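Local coordinates for protein catalase-3 (Neurospora crassa, PDB 4AJ9) that uses heme to break down hydrogen peroxide into water and oxygen, probably protecting the fungus from its toxic effects, at residues I140-I145 with L190-S195. Residues are numbered along the deposited sequence; the frame is centred on the assembly and turned at random.
With HEM (protoporphyrin IX containing Fe), chain Y.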
ATOM      1  N   ILE C 140     -19.553  -0.113 -27.968  1.00  4.08           N
ATOM      2  CA  ILE C 140     -20.445   0.964 -28.411  1.00  5.57           C
ATOM      3  C   ILE C 140     -19.550   2.138 -28.804  1.00  5.46           C
ATOM      4  O   ILE C 140     -18.560   2.401 -28.137  1.00  5.75           O
ATOM      5  CB  ILE C 140     -21.382   1.379 -27.273  1.00  3.75           C
ATOM      6  CG1 ILE C 140     -22.429   0.278 -27.046  1.00  7.52           C
ATOM      7  CG2 ILE C 140     -22.035   2.735 -27.548  1.00  5.76           C
ATOM      8  CD1 ILE C 140     -23.210   0.444 -25.737  1.00  5.08           C
ATOM      9  N   PRO C 141     -19.877   2.820 -29.919  1.00  4.83           N
ATOM     10  CA  PRO C 141     -18.914   3.740 -30.543  1.00  6.89           C
ATOM     11  C   PRO C 141     -18.904   5.146 -29.964  1.00  4.87           C
ATOM     12  O   PRO C 141     -18.085   5.955 -30.385  1.00  9.95           O
ATOM     13  CB  PRO C 141     -19.382   3.793 -32.004  1.00  4.62           C
ATOM     14  CG  PRO C 141     -20.848   3.530 -31.921  1.00  6.17           C
ATOM     15  CD  PRO C 141     -21.001   2.509 -30.815  1.00  7.44           C
ATOM     16  N   VAL C 142     -19.806   5.436 -29.034  1.00  3.23           N
ATOM     17  CA  VAL C 142     -19.871   6.762 -28.442  1.00  4.88           C
ATOM     18  C   VAL C 142     -19.901   6.650 -26.922  1.00  6.76           C
ATOM     19  O   VAL C 142     -20.376   5.665 -26.371  1.00  6.10           O
ATOM     20  CB  VAL C 142     -21.121   7.542 -28.918  1.00  7.89           C
ATOM     21  CG1 VAL C 142     -21.028   7.838 -30.417  1.00  5.16           C
ATOM     22  CG2 VAL C 142     -22.397   6.757 -28.578  1.00  4.03           C
ATOM     23  N   PHE C 143     -19.402   7.668 -26.240  1.00  7.28           N
ATOM     24  CA  PHE C 143     -19.423   7.646 -24.790  1.00  7.46           C
ATOM     25  C   PHE C 143     -20.388   8.679 -24.201  1.00  6.82           C
ATOM     26  O   PHE C 143     -20.825   9.581 -24.902  1.00  6.61           O
ATOM     27  CB  PHE C 143     -18.022   7.809 -24.221  1.00  7.52           C
ATOM     28  CG  PHE C 143     -17.885   7.246 -22.836  1.00  8.67           C
ATOM     29  CD1 PHE C 143     -17.871   5.875 -22.637  1.00  9.35           C
ATOM     30  CD2 PHE C 143     -17.822   8.078 -21.741  1.00  8.01           C
ATOM     31  CE1 PHE C 143     -17.760   5.346 -21.364  1.00 18.62           C
ATOM     32  CE2 PHE C 143     -17.721   7.560 -20.465  1.00 11.23           C
ATOM     33  CZ  PHE C 143     -17.695   6.191 -20.271  1.00 15.25           C
ATOM     34  N   PHE C 144     -20.702   8.544 -22.911  1.00  9.04           N
ATOM     35  CA  PHE C 144     -21.751   9.343 -22.262  1.00  4.63           C
ATOM     36  C   PHE C 144     -21.455  10.829 -22.132  1.00  7.52           C
ATOM     37  O   PHE C 144     -22.375  11.654 -22.117  1.00  6.76           O
ATOM     38  CB  PHE C 144     -22.024   8.846 -20.835  1.00  5.01           C
ATOM     39  CG  PHE C 144     -22.607   7.464 -20.758  1.00  6.82           C
ATOM     40  CD1 PHE C 144     -23.971   7.252 -20.942  1.00  8.31           C
ATOM     41  CD2 PHE C 144     -21.803   6.383 -20.455  1.00  6.85           C
ATOM     42  CE1 PHE C 144     -24.512   5.973 -20.837  1.00  9.64           C
ATOM     43  CE2 PHE C 144     -22.337   5.099 -20.351  1.00  7.13           C
ATOM     44  CZ  PHE C 144     -23.687   4.897 -20.537  1.00  6.90           C
ATOM     45  N   ILE C 145     -20.186  11.173 -21.983  1.00  6.72           N
ATOM     46  CA  ILE C 145     -19.836  12.528 -21.580  1.00  8.27           C
ATOM     47  C   ILE C 145     -18.727  13.054 -22.458  1.00  5.81           C
ATOM     48  O   ILE C 145     -18.036  12.280 -23.104  1.00  6.58           O
ATOM     49  CB  ILE C 145     -19.390  12.587 -20.112  1.00  3.45           C
ATOM     50  CG1 ILE C 145     -18.266  11.571 -19.878  1.00  4.57           C
ATOM     51  CG2 ILE C 145     -20.586  12.302 -19.177  1.00  4.22           C
ATOM     52  CD1 ILE C 145     -17.591  11.678 -18.552  1.00  4.48           C
ATOM     53  N   LEU C 190     -26.661   6.058 -23.966  1.00  6.26           N
ATOM     54  CA  LEU C 190     -27.791   5.427 -23.302  1.00  5.53           C
ATOM     55  C   LEU C 190     -28.624   4.587 -24.290  1.00  7.04           C
ATOM     56  O   LEU C 190     -28.925   3.424 -24.026  1.00  7.34           O
ATOM     57  CB  LEU C 190     -28.654   6.475 -22.593  1.00  5.65           C
ATOM     58  CG  LEU C 190     -29.891   5.968 -21.842  1.00  4.97           C
ATOM     59  CD1 LEU C 190     -29.527   4.990 -20.706  1.00  3.65           C
ATOM     60  CD2 LEU C 190     -30.688   7.150 -21.318  1.00  4.54           C
ATOM     61  N   PHE C 191     -28.982   5.171 -25.430  1.00  9.93           N
ATOM     62  CA  PHE C 191     -29.762   4.457 -26.447  1.00  7.19           C
ATOM     63  C   PHE C 191     -29.058   3.178 -26.911  1.00 10.48           C
ATOM     64  O   PHE C 191     -29.690   2.135 -27.096  1.00  5.93           O
ATOM     65  CB  PHE C 191     -30.074   5.379 -27.640  1.00  6.75           C
ATOM     66  CG  PHE C 191     -31.379   6.118 -27.511  1.00  7.29           C
ATOM     67  CD1 PHE C 191     -31.644   6.898 -26.396  1.00  6.22           C
ATOM     68  CD2 PHE C 191     -32.355   6.004 -28.488  1.00 10.97           C
ATOM     69  CE1 PHE C 191     -32.850   7.558 -26.269  1.00 12.96           C
ATOM     70  CE2 PHE C 191     -33.565   6.661 -28.364  1.00  9.10           C
ATOM     71  CZ  PHE C 191     -33.814   7.436 -27.252  1.00  9.82           C
ATOM     72  N   TRP C 192     -27.746   3.255 -27.105  1.00  7.31           N
ATOM     73  CA  TRP C 192     -26.979   2.075 -27.481  1.00  4.66           C
ATOM     74  C   TRP C 192     -27.028   1.020 -26.369  1.00  5.07           C
ATOM     75  O   TRP C 192     -27.147  -0.180 -26.639  1.00  7.53           O
ATOM     76  CB  TRP C 192     -25.517   2.437 -27.756  1.00  4.83           C
ATOM     77  CG  TRP C 192     -25.239   3.075 -29.116  1.00  6.54           C
ATOM     78  CD1 TRP C 192     -25.346   4.401 -29.435  1.00  6.18           C
ATOM     79  CD2 TRP C 192     -24.780   2.412 -30.312  1.00  5.81           C
ATOM     80  NE1 TRP C 192     -24.989   4.602 -30.751  1.00  4.70           N
ATOM     81  CE2 TRP C 192     -24.636   3.403 -31.309  1.00  7.81           C
ATOM     82  CE3 TRP C 192     -24.464   1.087 -30.629  1.00  6.75           C
ATOM     83  CZ2 TRP C 192     -24.203   3.109 -32.604  1.00  9.25           C
ATOM     84  CZ3 TRP C 192     -24.045   0.792 -31.922  1.00  4.77           C
ATOM     85  CH2 TRP C 192     -23.911   1.804 -32.892  1.00  7.83           C
ATOM     86  N   ALA C 193     -26.917   1.468 -25.120  1.00  6.26           N
ATOM     87  CA  ALA C 193     -26.925   0.533 -23.989  1.00  4.53           C
ATOM     88  C   ALA C 193     -28.313  -0.093 -23.812  1.00  7.87           C
ATOM     89  O   ALA C 193     -28.445  -1.203 -23.291  1.00  6.94           O
ATOM     90  CB  ALA C 193     -26.476   1.241 -22.701  1.00  4.83           C
ATOM     91  N   MET C 194     -29.346   0.631 -24.246  1.00  4.74           N
ATOM     92  CA  MET C 194     -30.719   0.119 -24.216  1.00  7.93           C
ATOM     93  C   MET C 194     -31.035  -0.773 -25.417  1.00 10.34           C
ATOM     94  O   MET C 194     -32.116  -1.348 -25.490  1.00 11.88           O
ATOM     95  CB  MET C 194     -31.731   1.268 -24.152  1.00  5.24           C
ATOM     96  CG  MET C 194     -31.632   2.132 -22.902  1.00  7.38           C
ATOM     97  SD  MET C 194     -32.007   1.194 -21.400  1.00  8.13           S
ATOM     98  CE  MET C 194     -30.455   1.343 -20.502  1.00  9.43           C
ATOM     99  N   SER C 195     -30.093  -0.889 -26.355  1.00  6.40           N
ATOM    100  CA  SER C 195     -30.270  -1.770 -27.503  1.00  4.59           C
ATOM    101  C   SER C 195     -29.609  -3.119 -27.233  1.00  9.77           C
ATOM    102  O   SER C 195     -29.236  -3.423 -26.087  1.00  5.90           O
ATOM    103  CB  SER C 195     -29.686  -1.134 -28.774  1.00  7.99           C
ATOM    104  OG  SER C 195     -28.265  -1.244 -28.792  1.00  6.23           O
TER
HETATM  105  CHA HEM Y1720     -11.153   0.961 -17.356  1.00  3.43           C
HETATM  106  CHB HEM Y1720     -12.957   1.923 -21.773  1.00  4.66           C
HETATM  107  CHC HEM Y1720     -13.663   6.525 -20.436  1.00  5.71           C
HETATM  108  CHD HEM Y1720     -11.079   5.753 -16.412  1.00  5.92           C
HETATM  109  C1A HEM Y1720     -11.617   0.795 -18.649  1.00  3.27           C
HETATM  110  C2A HEM Y1720     -11.672  -0.454 -19.401  1.00  4.40           C
HETATM  111  C3A HEM Y1720     -12.186  -0.183 -20.614  1.00  4.30           C
HETATM  112  C4A HEM Y1720     -12.452   1.240 -20.681  1.00  4.55           C
HETATM  113  CMA HEM Y1720     -12.442  -1.180 -21.770  1.00  2.35           C
HETATM  114  CAA HEM Y1720     -11.258  -1.846 -18.854  1.00  1.90           C
HETATM  115  CBA HEM Y1720      -9.861  -2.246 -19.317  1.00  4.61           C
HETATM  116  CGA HEM Y1720      -9.584  -3.646 -18.833  1.00  4.30           C
HETATM  117  O1A HEM Y1720      -8.754  -3.813 -17.906  1.00  4.96           O
HETATM  118  O2A HEM Y1720     -10.205  -4.602 -19.370  1.00  4.88           O
HETATM  119  C1B HEM Y1720     -13.253   3.272 -21.818  1.00  3.63           C
HETATM  120  C2B HEM Y1720     -13.684   4.011 -22.991  1.00  4.37           C
HETATM  121  C3B HEM Y1720     -13.903   5.282 -22.621  1.00  3.57           C
HETATM  122  C4B HEM Y1720     -13.589   5.387 -21.210  1.00  5.58           C
HETATM  123  CMB HEM Y1720     -13.861   3.356 -24.381  1.00  1.69           C
HETATM  124  CAB HEM Y1720     -14.338   6.490 -23.486  1.00  8.96           C
HETATM  125  CBB HEM Y1720     -14.080   6.517 -24.799  1.00 11.90           C
HETATM  126  C1C HEM Y1720     -12.952   6.724 -19.278  1.00  3.45           C
HETATM  127  C2C HEM Y1720     -12.638   8.010 -18.674  1.00  4.52           C
HETATM  128  C3C HEM Y1720     -11.945   7.771 -17.557  1.00  8.29           C
HETATM  129  C4C HEM Y1720     -11.757   6.348 -17.441  1.00  5.40           C
HETATM  130  CMC HEM Y1720     -13.085   9.383 -19.211  1.00  2.50           C
HETATM  131  CAC HEM Y1720     -11.334   8.778 -16.575  1.00  4.71           C
HETATM  132  CBC HEM Y1720     -10.894   9.951 -17.033  1.00 10.17           C
HETATM  133  C1D HEM Y1720     -10.870   4.412 -16.276  1.00  8.15           C
HETATM  134  C2D HEM Y1720     -10.159   3.816 -15.175  1.00  2.41           C
HETATM  135  C3D HEM Y1720     -10.184   2.323 -15.468  1.00  0.97           C
HETATM  136  C4D HEM Y1720     -10.897   2.168 -16.717  1.00  1.58           C
HETATM  137  CMD HEM Y1720      -9.525   4.557 -13.978  1.00  2.92           C
HETATM  138  CAD HEM Y1720      -9.555   1.209 -14.616  1.00  3.01           C
HETATM  139  CBD HEM Y1720      -8.194   0.898 -15.229  1.00  3.52           C
HETATM  140  CGD HEM Y1720      -7.472  -0.103 -14.368  1.00  2.95           C
HETATM  141  O1D HEM Y1720      -6.553  -0.777 -14.892  1.00  3.32           O
HETATM  142  O2D HEM Y1720      -7.838  -0.244 -13.173  1.00  7.16           O
HETATM  143  NA  HEM Y1720     -12.097   1.799 -19.466  1.00  1.81           N
HETATM  144  NB  HEM Y1720     -13.204   4.144 -20.761  1.00  3.03           N
HETATM  145  NC  HEM Y1720     -12.393   5.735 -18.497  1.00  4.10           N
HETATM  146  ND  HEM Y1720     -11.283   3.426 -17.162  1.00  2.46           N
HETATM  147 FE   HEM Y1720     -12.163   3.772 -19.040  1.00  5.35          FE
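With CG anti to its carbonyl carbon (chi1 -79°), W192 carries its indole off helix 187-193 to meet I140, whose CG2 lies anti to the backbone N and whose CD1 ends an extended chain. The isoleucine and the tryptophan run alongside one another, pointing opposite ways: CG2 of I140 sits 3.5 Å from CB of W192, and CD1 of I140 comes 3.9 Å from the backbone N of A193. P141 lays its CD and CG edge over one face of the indole. Its CD stands 3.5 Å from the centroid of the six-membered ring of W192, only 4° off the ring normal, a CH-pi contact; CG of P141 lies 3.4 Å from CZ2 of the same indole. At the pyrrole side, CG2 of V142 approaches CD1 of W192 at 3.9 Å, obliquely to the ring. F144 reaches helix 187-193 with CE1, 3.8 Å from the backbone N of L190, which lies oblique to the phenyl ring. Replacing W192 by an alanine would probably leave the P141 ring without the face it rests on and open a gap beside I140 and V142. The indole also stacks with F448, while T189 of the helix and S185 just before it hydrogen-bond through their hydroxyls to the loop carbonyls of V142 and F144. CAB of the heme lies over one face of the F143 ring, 3.7 Å from its CG, and CD2 of F144 over the other. F143 thus belongs to the wall of the catalase heme pocket, and W192 with helix 187-193 forms a buried layer behind the loop that bears it.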